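Local coordinates for protein proline dehydrogenase (PDB 3HAZ) that probably oxidises proline to glutamate in two steps, joining an FAD-dependent proline dehydrogenase and an NAD-dependent 1-pyrroline-5-carboxylate dehydrogenase in one chain, at residues E173-A178 with A444-H449; D361-F366 with I502-D507; P756-T761 with S962-K967. All blocks are in the same frame, centred on the assembly; numbering follows the deposited sequence.

Contact 1: residues E173-A178 with A444-H449; sequences ETIEQA and APVGSH
Ser448 and Ile175 bring polar atoms close across this contact without a hydrogen bond: Ser448 OG lies 3.2 Å from Ile175 N, but the angle is too poor. Nor does any other hydrogen bond join the segments, so the meeting rests on shape. The polar bonds run inside 173-178, organising the helix start. Thr174 is the N-cap; its OG1 accepts a weak capping bond from Gln177 N at 3.4 Å and donates to Glu176 OE1. In return Gln177 OE1 takes the N-H of Glu173 (N to OE1 2.9 Å), with the donor 57° out of the carbonyl plane.

The ring contact is made by His449, whose ND1 lies 3.7 Å from Glu173 CG. With CG beside its own backbone N (chi1 -68°), the imidazole reaches back to the aliphatic root of the glutamate rather than to its charge: the carboxylate plane is turned 49° from the ring, and Glu173 OE2 stays 5.3 Å from His449 ND1. The far nitrogen, NE2, is hydrogen-bonded to Glu82, and the ring also meets that of Phe116. Replacing His449 by an alanine would remove the imidazole and is likely to leave Glu82 without this partner and a gap beside the Glu173 stem.

Aliphatic contacts come from Ile175, whose CD1 rests 4.0 Å from Gly447 CA and near Val446 CG1. Ala178 CB, a methyl over the backbone carbonyl, lies 3.5 Å from Gly447 O.

Strand 440-448 lies between 193-196 and 416-420, closing the parallel TIM-type barrel of the proline dehydrogenase region, and pairs with short strand 170-172. Helix 175-182 starts over the end of this strand, where Thr174 CA lies nearest Ser448 CA (5.0 Å); Ile175 and Val446 both touch Met196 of strand 193-196, and Pro445 packs on helix 452-463.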
# COMPACT_ATOMS: atom_id res chain seq x y z
N GLU A 173 -4.99 -16.66 59.54
CA GLU A 173 -4.89 -15.26 59.93
C GLU A 173 -3.50 -14.95 60.49
O GLU A 173 -3.00 -13.84 60.35
CB GLU A 173 -5.97 -14.91 60.96
CG GLU A 173 -7.37 -14.87 60.39
CD GLU A 173 -8.36 -14.18 61.30
OE1 GLU A 173 -7.91 -13.43 62.21
OE2 GLU A 173 -9.58 -14.37 61.12
N THR A 174 -2.90 -15.95 61.12
CA THR A 174 -1.55 -15.85 61.64
C THR A 174 -0.78 -17.07 61.17
O THR A 174 -1.38 -18.02 60.67
CB THR A 174 -1.54 -15.85 63.19
OG1 THR A 174 -2.08 -17.09 63.67
CG2 THR A 174 -2.33 -14.67 63.75
N ILE A 175 0.54 -17.06 61.33
CA ILE A 175 1.35 -18.19 60.88
C ILE A 175 0.95 -19.44 61.68
O ILE A 175 0.85 -20.53 61.12
CB ILE A 175 2.88 -17.89 60.95
CG1 ILE A 175 3.69 -18.98 60.23
CG2 ILE A 175 3.37 -17.78 62.38
CD1 ILE A 175 3.27 -19.24 58.79
N GLU A 176 0.70 -19.28 62.98
CA GLU A 176 0.32 -20.41 63.83
C GLU A 176 -0.90 -21.14 63.30
O GLU A 176 -0.96 -22.37 63.34
CB GLU A 176 0.05 -19.96 65.28
CG GLU A 176 1.25 -19.44 66.03
CD GLU A 176 1.52 -17.97 65.75
OE1 GLU A 176 0.69 -17.33 65.06
OE2 GLU A 176 2.55 -17.44 66.23
N GLN A 177 -1.87 -20.38 62.80
CA GLN A 177 -3.11 -20.96 62.31
C GLN A 177 -2.83 -21.73 61.02
O GLN A 177 -3.32 -22.84 60.82
CB GLN A 177 -4.14 -19.86 62.08
CG GLN A 177 -5.42 -20.29 61.37
CD GLN A 177 -6.54 -19.27 61.55
OE1 GLN A 177 -6.95 -18.59 60.60
NE2 GLN A 177 -7.02 -19.13 62.80
N ALA A 178 -2.04 -21.12 60.14
CA ALA A 178 -1.65 -21.76 58.89
C ALA A 178 -0.94 -23.08 59.16
O ALA A 178 -1.27 -24.10 58.58
CB ALA A 178 -0.76 -20.84 58.07
N ALA A 444 4.32 -26.39 49.14
CA ALA A 444 3.02 -25.79 49.40
C ALA A 444 3.21 -24.34 49.82
O ALA A 444 4.10 -24.02 50.63
CB ALA A 444 2.27 -26.57 50.49
N PRO A 445 2.40 -23.43 49.27
CA PRO A 445 2.45 -22.04 49.74
C PRO A 445 1.91 -22.00 51.16
O PRO A 445 0.82 -22.53 51.40
CB PRO A 445 1.51 -21.31 48.79
CG PRO A 445 1.38 -22.22 47.59
CD PRO A 445 1.46 -23.60 48.15
N VAL A 446 2.66 -21.41 52.08
CA VAL A 446 2.29 -21.41 53.49
C VAL A 446 2.45 -20.01 54.06
O VAL A 446 3.54 -19.45 53.99
CB VAL A 446 3.20 -22.35 54.32
CG1 VAL A 446 2.83 -22.26 55.81
CG2 VAL A 446 3.13 -23.79 53.81
N GLY A 447 1.38 -19.46 54.63
CA GLY A 447 1.50 -18.20 55.35
C GLY A 447 0.22 -17.54 55.83
O GLY A 447 -0.86 -18.14 55.83
N SER A 448 0.34 -16.28 56.23
CA SER A 448 -0.79 -15.48 56.71
C SER A 448 -1.55 -14.78 55.59
O SER A 448 -1.00 -14.49 54.53
CB SER A 448 -0.28 -14.44 57.71
OG SER A 448 0.32 -15.08 58.82
N HIS A 449 -2.83 -14.50 55.85
CA HIS A 449 -3.67 -13.77 54.90
C HIS A 449 -3.06 -12.43 54.47
O HIS A 449 -3.22 -11.99 53.33
CB HIS A 449 -5.07 -13.52 55.47
CG HIS A 449 -5.89 -14.76 55.64
ND1 HIS A 449 -6.67 -14.99 56.75
CD2 HIS A 449 -6.07 -15.82 54.82
CE1 HIS A 449 -7.28 -16.15 56.62
NE2 HIS A 449 -6.94 -16.68 55.46

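Contact 2: residues D361-F366 with I502-D507; sequences DGYPVF and IPLPCD. With FAD (flavin-adenine dinucleotide), chain C.
Tyr363 OH is gripped twice: it donates to Pro503 O at 2.5 Å, a short bond, and is hydrogen-bonded to Gln356 NE2 of helix 348-357. The carbonyl is met at a C=O...O angle of 156°, the hydroxyl tilted 15° from its plane, and Pro503 O lies at the edge of the tyrosine ring, in its plane. With CG anti to its carbonyl carbon (chi1 -58°), Tyr363 carries its ring across to 502-507.

The end of the ring sits between two aliphatic groups on opposite sides of its plane. Ile502 CG2 approaches obliquely to 3.9 Å from Tyr363 CZ, and Pro505 CD stands 4.0 Å from the same CZ. Leu504 adds its CA, 4.0 Å from Tyr363 CE1 and on the Pro505 side, while its CD2 reaches over to Gly362 CA at 4.3 Å.

Farther along 361-366 the chain enters the flavin pocket, where Phe366 O comes 3.1 Å from C2A of the FAD adenine and accepts a hydrogen bond from Trp348 NE1. Ile502 packs on that same Trp348.

The hydroxyl's bonds to Pro503 O and Gln356 NE2 thus hold the end of the side chain in place, while Ile502 CG2 and Pro505 CD, flanking the ring, hinder it from turning. The chemistry implies a directional link between the 502-507 loop and the loop that runs on to the adenine, with no ion pair between the two segments.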
# COMPACT_ATOMS: atom_id res chain seq x y z
N ASP A 361 21.43 0.04 29.69
CA ASP A 361 22.01 -0.25 28.38
C ASP A 361 21.55 -1.60 27.80
O ASP A 361 22.00 -2.01 26.74
CB ASP A 361 23.54 -0.14 28.40
CG ASP A 361 24.21 -1.23 29.22
OD1 ASP A 361 23.54 -2.22 29.57
OD2 ASP A 361 25.42 -1.09 29.51
N GLY A 362 20.64 -2.26 28.50
CA GLY A 362 20.10 -3.53 28.04
C GLY A 362 19.30 -4.23 29.13
O GLY A 362 19.11 -3.67 30.21
N TYR A 363 18.84 -5.45 28.84
CA TYR A 363 18.05 -6.25 29.77
C TYR A 363 18.88 -7.36 30.42
O TYR A 363 19.66 -8.03 29.74
CB TYR A 363 16.85 -6.87 29.05
CG TYR A 363 15.95 -5.85 28.40
CD1 TYR A 363 15.98 -5.62 27.03
CD2 TYR A 363 15.07 -5.09 29.17
CE1 TYR A 363 15.14 -4.66 26.43
CE2 TYR A 363 14.24 -4.14 28.59
CZ TYR A 363 14.28 -3.93 27.23
OH TYR A 363 13.43 -2.99 26.69
N PRO A 364 18.72 -7.55 31.74
CA PRO A 364 19.46 -8.61 32.45
C PRO A 364 18.88 -9.99 32.17
O PRO A 364 19.50 -11.01 32.51
CB PRO A 364 19.28 -8.24 33.92
CG PRO A 364 18.00 -7.46 33.97
CD PRO A 364 17.89 -6.74 32.65
N VAL A 365 17.69 -10.02 31.58
CA VAL A 365 17.03 -11.27 31.25
C VAL A 365 16.96 -11.42 29.74
O VAL A 365 17.02 -10.42 29.02
CB VAL A 365 15.59 -11.32 31.79
CG1 VAL A 365 15.57 -11.50 33.31
CG2 VAL A 365 14.82 -10.06 31.37
N PHE A 366 16.85 -12.65 29.27
CA PHE A 366 16.57 -12.88 27.85
C PHE A 366 15.18 -12.33 27.54
O PHE A 366 14.34 -12.19 28.43
CB PHE A 366 16.68 -14.37 27.51
CG PHE A 366 18.03 -14.96 27.83
CD1 PHE A 366 19.15 -14.64 27.05
CD2 PHE A 366 18.20 -15.82 28.89
CE1 PHE A 366 20.39 -15.17 27.34
CE2 PHE A 366 19.44 -16.35 29.19
CZ PHE A 366 20.54 -16.03 28.42
N ILE A 502 10.76 -5.88 21.15
CA ILE A 502 11.07 -5.23 22.42
C ILE A 502 12.33 -4.39 22.25
O ILE A 502 13.43 -4.92 22.17
CB ILE A 502 11.27 -6.24 23.57
CG1 ILE A 502 10.00 -7.06 23.79
CG2 ILE A 502 11.63 -5.52 24.86
CD1 ILE A 502 10.14 -8.12 24.89
N PRO A 503 12.16 -3.06 22.17
CA PRO A 503 13.33 -2.21 21.94
C PRO A 503 14.18 -2.12 23.20
O PRO A 503 13.65 -2.23 24.30
CB PRO A 503 12.71 -0.85 21.65
CG PRO A 503 11.40 -0.86 22.37
CD PRO A 503 10.93 -2.29 22.40
N LEU A 504 15.49 -1.93 23.03
CA LEU A 504 16.36 -1.60 24.15
C LEU A 504 15.90 -0.27 24.76
O LEU A 504 15.31 0.55 24.07
CB LEU A 504 17.80 -1.45 23.65
CG LEU A 504 18.42 -2.68 23.02
CD1 LEU A 504 19.76 -2.32 22.40
CD2 LEU A 504 18.58 -3.78 24.06
N PRO A 505 16.18 -0.06 26.05
CA PRO A 505 15.72 1.18 26.68
C PRO A 505 16.15 2.45 25.93
O PRO A 505 15.38 3.39 25.88
CB PRO A 505 16.35 1.13 28.07
CG PRO A 505 16.51 -0.34 28.34
CD PRO A 505 16.87 -0.95 27.00
N CYS A 506 17.35 2.47 25.35
CA CYS A 506 17.81 3.67 24.66
C CYS A 506 16.97 3.98 23.43
O CYS A 506 16.96 5.11 22.95
CB CYS A 506 19.29 3.56 24.27
SG CYS A 506 19.63 2.23 23.08
N ASP A 507 16.25 2.97 22.93
CA ASP A 507 15.42 3.11 21.74
C ASP A 507 13.93 3.18 22.05
O ASP A 507 13.09 3.04 21.16
CB ASP A 507 15.66 1.92 20.80
CG ASP A 507 17.04 1.96 20.17
OD1 ASP A 507 17.59 3.07 20.03
OD2 ASP A 507 17.56 0.88 19.84
PA FAD C . 7.59 -22.44 31.21
O1A FAD C . 6.10 -22.17 30.59
O2A FAD C . 8.35 -23.42 30.44
O5B FAD C . 8.41 -21.04 31.22
C5B FAD C . 7.81 -19.93 31.81
C4B FAD C . 8.85 -18.81 31.99
O4B FAD C . 9.87 -18.55 30.89
C3B FAD C . 8.77 -17.70 32.85
O3B FAD C . 8.33 -17.90 34.18
C2B FAD C . 10.02 -16.92 32.55
O2B FAD C . 11.09 -17.03 33.47
C1B FAD C . 10.36 -17.24 31.13
N9A FAD C . 9.83 -16.38 30.09
C8A FAD C . 8.50 -16.17 29.74
N7A FAD C . 8.48 -15.32 28.67
C5A FAD C . 9.83 -15.01 28.35
C6A FAD C . 10.44 -14.14 27.29
N6A FAD C . 9.60 -13.41 26.34
N1A FAD C . 11.75 -14.02 27.20
C2A FAD C . 12.59 -14.72 28.10
N3A FAD C . 11.99 -15.56 29.12
C4A FAD C . 10.63 -15.67 29.21
N1 FAD C . 11.54 -17.99 40.24
C2 FAD C . 12.32 -16.98 40.74
O2 FAD C . 12.56 -15.85 39.98
N3 FAD C . 12.86 -17.08 42.07
C4 FAD C . 12.59 -18.18 42.83
O4 FAD C . 13.16 -18.31 44.10
C4X FAD C . 11.77 -19.24 42.31
N5 FAD C . 11.47 -20.45 43.13
C5X FAD C . 10.66 -21.48 42.60
C6 FAD C . 10.37 -22.67 43.41
C7 FAD C . 9.56 -23.70 42.87
C7M FAD C . 9.24 -24.91 43.73
C8 FAD C . 9.02 -23.59 41.50
C8M FAD C . 8.13 -24.69 40.89
C9 FAD C . 9.30 -22.45 40.73
C9A FAD C . 10.14 -21.37 41.28
N10 FAD C . 10.44 -20.18 40.48
C10 FAD C . 11.27 -19.13 41.03
C1' FAD C . 10.06 -20.08 39.03
C2' FAD C . 8.71 -19.40 38.72
O2' FAD C . 7.91 -19.32 39.90
C3' FAD C . 8.01 -20.16 37.58
O3' FAD C . 7.43 -21.36 38.08
C4' FAD C . 8.99 -20.52 36.41
O4' FAD C . 9.82 -19.52 35.94
C5' FAD C . 8.26 -21.26 35.25
O5' FAD C . 9.13 -22.06 34.47
P FAD C . 8.49 -23.42 33.77
O1P FAD C . 9.71 -24.29 33.02
O2P FAD C . 7.79 -24.22 34.78
O3P FAD C . 7.32 -22.91 32.75

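Contact 3: residues P756-T761 with S962-K967; sequences PLIAET and SGTGPK. With NAD (nicotinamide-adenine-dinucleotide), chain D.
Thr964 turns its side chain onto strand 757-760, and its OG1 accepts from Ala759 N at 2.9 Å along a nearly straight line, 172° at the hydrogen. Placed between its backbone N and carbonyl carbon (chi1 53°), this hydroxyl also donates to Gly965 O in the carbonyl plane, on a lone pair, while Thr964 N returns a bond to Ala759 O.

Glu760 starts away from 962-967, but its bend at chi2 (-64°) swings the carboxylate back. OE2 takes a weak bond from Gly965 N, 3.5 Å; OE1 receives a water that also donates to Ser962 O and accepts from NAD N7N. NAD N7N donates to Thr761 O at 2.8 Å, so the nicotinamide end is held beside Glu760, the predicted active-site glutamate. Ile758 and Pro966 cross at about a right angle, CG1 to CD 4.0 Å. Gly963 CA lies 3.0 Å from Ala759 O; a CB would sit tightly against it and press on the carbonyl oxygen of Ser962.

Strand 757-760 runs parallel to 730-734 in the NAD-binding sheet, with Ala759 and Thr761 against helix 737-749; 962-967 meets its other edge through a single bridge, Glu760 with Gly963, and Thr964 packs on Ile754 of the second subunit.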
# COMPACT_ATOMS: atom_id res chain seq x y z
N PRO A 756 1.70 36.41 26.82
CA PRO A 756 1.36 35.14 27.46
C PRO A 756 2.07 34.97 28.80
O PRO A 756 3.24 35.33 28.94
CB PRO A 756 1.87 34.09 26.46
CG PRO A 756 2.14 34.84 25.17
CD PRO A 756 2.49 36.23 25.59
N LEU A 757 1.36 34.42 29.78
CA LEU A 757 1.99 33.98 31.01
C LEU A 757 1.77 32.48 31.17
O LEU A 757 0.63 32.02 31.27
CB LEU A 757 1.44 34.73 32.23
CG LEU A 757 1.84 34.18 33.61
CD1 LEU A 757 3.35 34.11 33.77
CD2 LEU A 757 1.24 35.02 34.75
N ILE A 758 2.86 31.72 31.17
CA ILE A 758 2.79 30.31 31.50
C ILE A 758 3.29 30.18 32.92
O ILE A 758 4.45 30.48 33.20
CB ILE A 758 3.70 29.47 30.58
CG1 ILE A 758 3.21 29.55 29.13
CG2 ILE A 758 3.74 28.02 31.05
CD1 ILE A 758 4.18 28.93 28.14
N ALA A 759 2.41 29.74 33.82
CA ALA A 759 2.74 29.70 35.23
C ALA A 759 2.36 28.35 35.83
O ALA A 759 1.19 27.97 35.86
CB ALA A 759 2.06 30.84 35.98
N GLU A 760 3.37 27.63 36.30
CA GLU A 760 3.16 26.34 36.92
C GLU A 760 3.46 26.52 38.39
O GLU A 760 4.56 26.94 38.77
CB GLU A 760 4.06 25.29 36.28
CG GLU A 760 3.99 25.30 34.75
CD GLU A 760 2.60 24.93 34.21
OE1 GLU A 760 2.23 23.75 34.29
OE2 GLU A 760 1.90 25.83 33.70
N THR A 761 2.47 26.23 39.23
CA THR A 761 2.57 26.56 40.64
C THR A 761 2.31 25.31 41.49
O THR A 761 2.34 24.19 40.99
CB THR A 761 1.65 27.75 40.99
OG1 THR A 761 0.36 27.56 40.39
CG2 THR A 761 2.24 29.05 40.42
N SER A 962 -3.08 25.48 40.54
CA SER A 962 -1.83 24.76 40.26
C SER A 962 -1.13 25.13 38.94
O SER A 962 -0.00 24.70 38.70
CB SER A 962 -2.08 23.25 40.31
OG SER A 962 -2.37 22.85 41.63
N GLY A 963 -1.78 25.89 38.07
CA GLY A 963 -1.14 26.29 36.83
C GLY A 963 -2.05 26.77 35.73
O GLY A 963 -3.27 26.67 35.83
N THR A 964 -1.45 27.32 34.67
CA THR A 964 -2.20 27.85 33.54
C THR A 964 -2.25 26.87 32.38
O THR A 964 -3.17 26.90 31.57
CB THR A 964 -1.57 29.17 32.99
OG1 THR A 964 -0.18 28.97 32.70
CG2 THR A 964 -1.72 30.31 33.99
N GLY A 965 -1.26 25.98 32.29
CA GLY A 965 -1.01 25.26 31.06
C GLY A 965 -0.27 26.18 30.10
O GLY A 965 -0.09 27.36 30.40
N PRO A 966 0.20 25.65 28.95
CA PRO A 966 0.08 24.23 28.59
C PRO A 966 1.06 23.39 29.42
O PRO A 966 1.90 23.94 30.14
CB PRO A 966 0.49 24.20 27.11
CG PRO A 966 0.94 25.59 26.76
CD PRO A 966 1.06 26.38 28.02
N LYS A 967 0.94 22.08 29.30
CA LYS A 967 1.76 21.15 30.07
C LYS A 967 3.18 21.07 29.53
O LYS A 967 3.38 20.81 28.35
CB LYS A 967 1.14 19.74 30.03
CG LYS A 967 -0.06 19.51 30.97
CD LYS A 967 -0.73 18.19 30.59
CE LYS A 967 -1.59 17.60 31.71
NZ LYS A 967 -0.75 17.10 32.82
PA NAD D . 8.89 31.04 44.50
O1A NAD D . 7.41 31.67 44.15
O2A NAD D . 9.22 31.32 45.91
O5B NAD D . 10.00 31.78 43.50
C5B NAD D . 10.49 31.06 42.37
C4B NAD D . 11.15 32.00 41.35
O4B NAD D . 10.45 33.28 41.13
C3B NAD D . 12.61 32.48 41.74
O3B NAD D . 13.65 32.39 40.81
C2B NAD D . 12.31 33.81 42.43
O2B NAD D . 13.37 34.63 42.88
C1B NAD D . 11.30 34.36 41.52
N9A NAD D . 10.51 35.42 42.15
C8A NAD D . 10.26 35.58 43.47
N7A NAD D . 9.45 36.75 43.62
C5A NAD D . 9.21 37.28 42.34
C6A NAD D . 8.50 38.40 41.91
N6A NAD D . 7.82 39.24 42.88
N1A NAD D . 8.44 38.70 40.58
C2A NAD D . 9.09 37.89 39.66
N3A NAD D . 9.79 36.80 40.08
C4A NAD D . 9.86 36.49 41.43
O3 NAD D . 8.92 29.40 44.18
PN NAD D . 10.15 28.45 44.81
O1N NAD D . 10.27 28.74 46.45
O2N NAD D . 11.42 28.77 44.15
O5D NAD D . 9.81 26.84 44.57
C5D NAD D . 8.76 26.22 45.30
C4D NAD D . 7.39 26.35 44.60
O4D NAD D . 7.38 26.18 43.12
C3D NAD D . 6.15 25.48 45.09
O3D NAD D . 4.98 26.13 45.51
C2D NAD D . 6.06 24.46 43.93
O2D NAD D . 5.05 23.48 43.89
C1D NAD D . 6.32 25.33 42.76
N1N NAD D . 6.74 24.48 41.64
C2N NAD D . 5.77 24.02 40.73
C3N NAD D . 6.18 23.15 39.62
C7N NAD D . 5.12 22.66 38.62
O7N NAD D . 5.48 22.15 37.62
N7N NAD D . 3.72 22.95 38.83
C4N NAD D . 7.60 22.76 39.47
C5N NAD D . 8.56 23.22 40.38
C6N NAD D . 8.15 24.10 41.50
O HOH W 1 1.66 23.31 36.69

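Contacts 1 and 2 each involve a segment of the proline dehydrogenase region and interleave along the chain, whereas contact 3 closes within the aldehyde dehydrogenase region. No two share a segment, and contacts 1 and 3 lie on opposite sides of the chain's centre, about 52 Å apart between centres. Contact 3 is largely buried, with none of its touching residues fully exposed; contact 1 is mostly buried, with Glu173 and Thr174 exposed at its outer side, and contact 2 is only partly buried. Chemistry follows place: a helix start leans on a barrel strand without cross bonds in contact 1, a single hydroxyl ties two loops in contact 2, and backbone-rich bonding with water and cofactor marks contact 3.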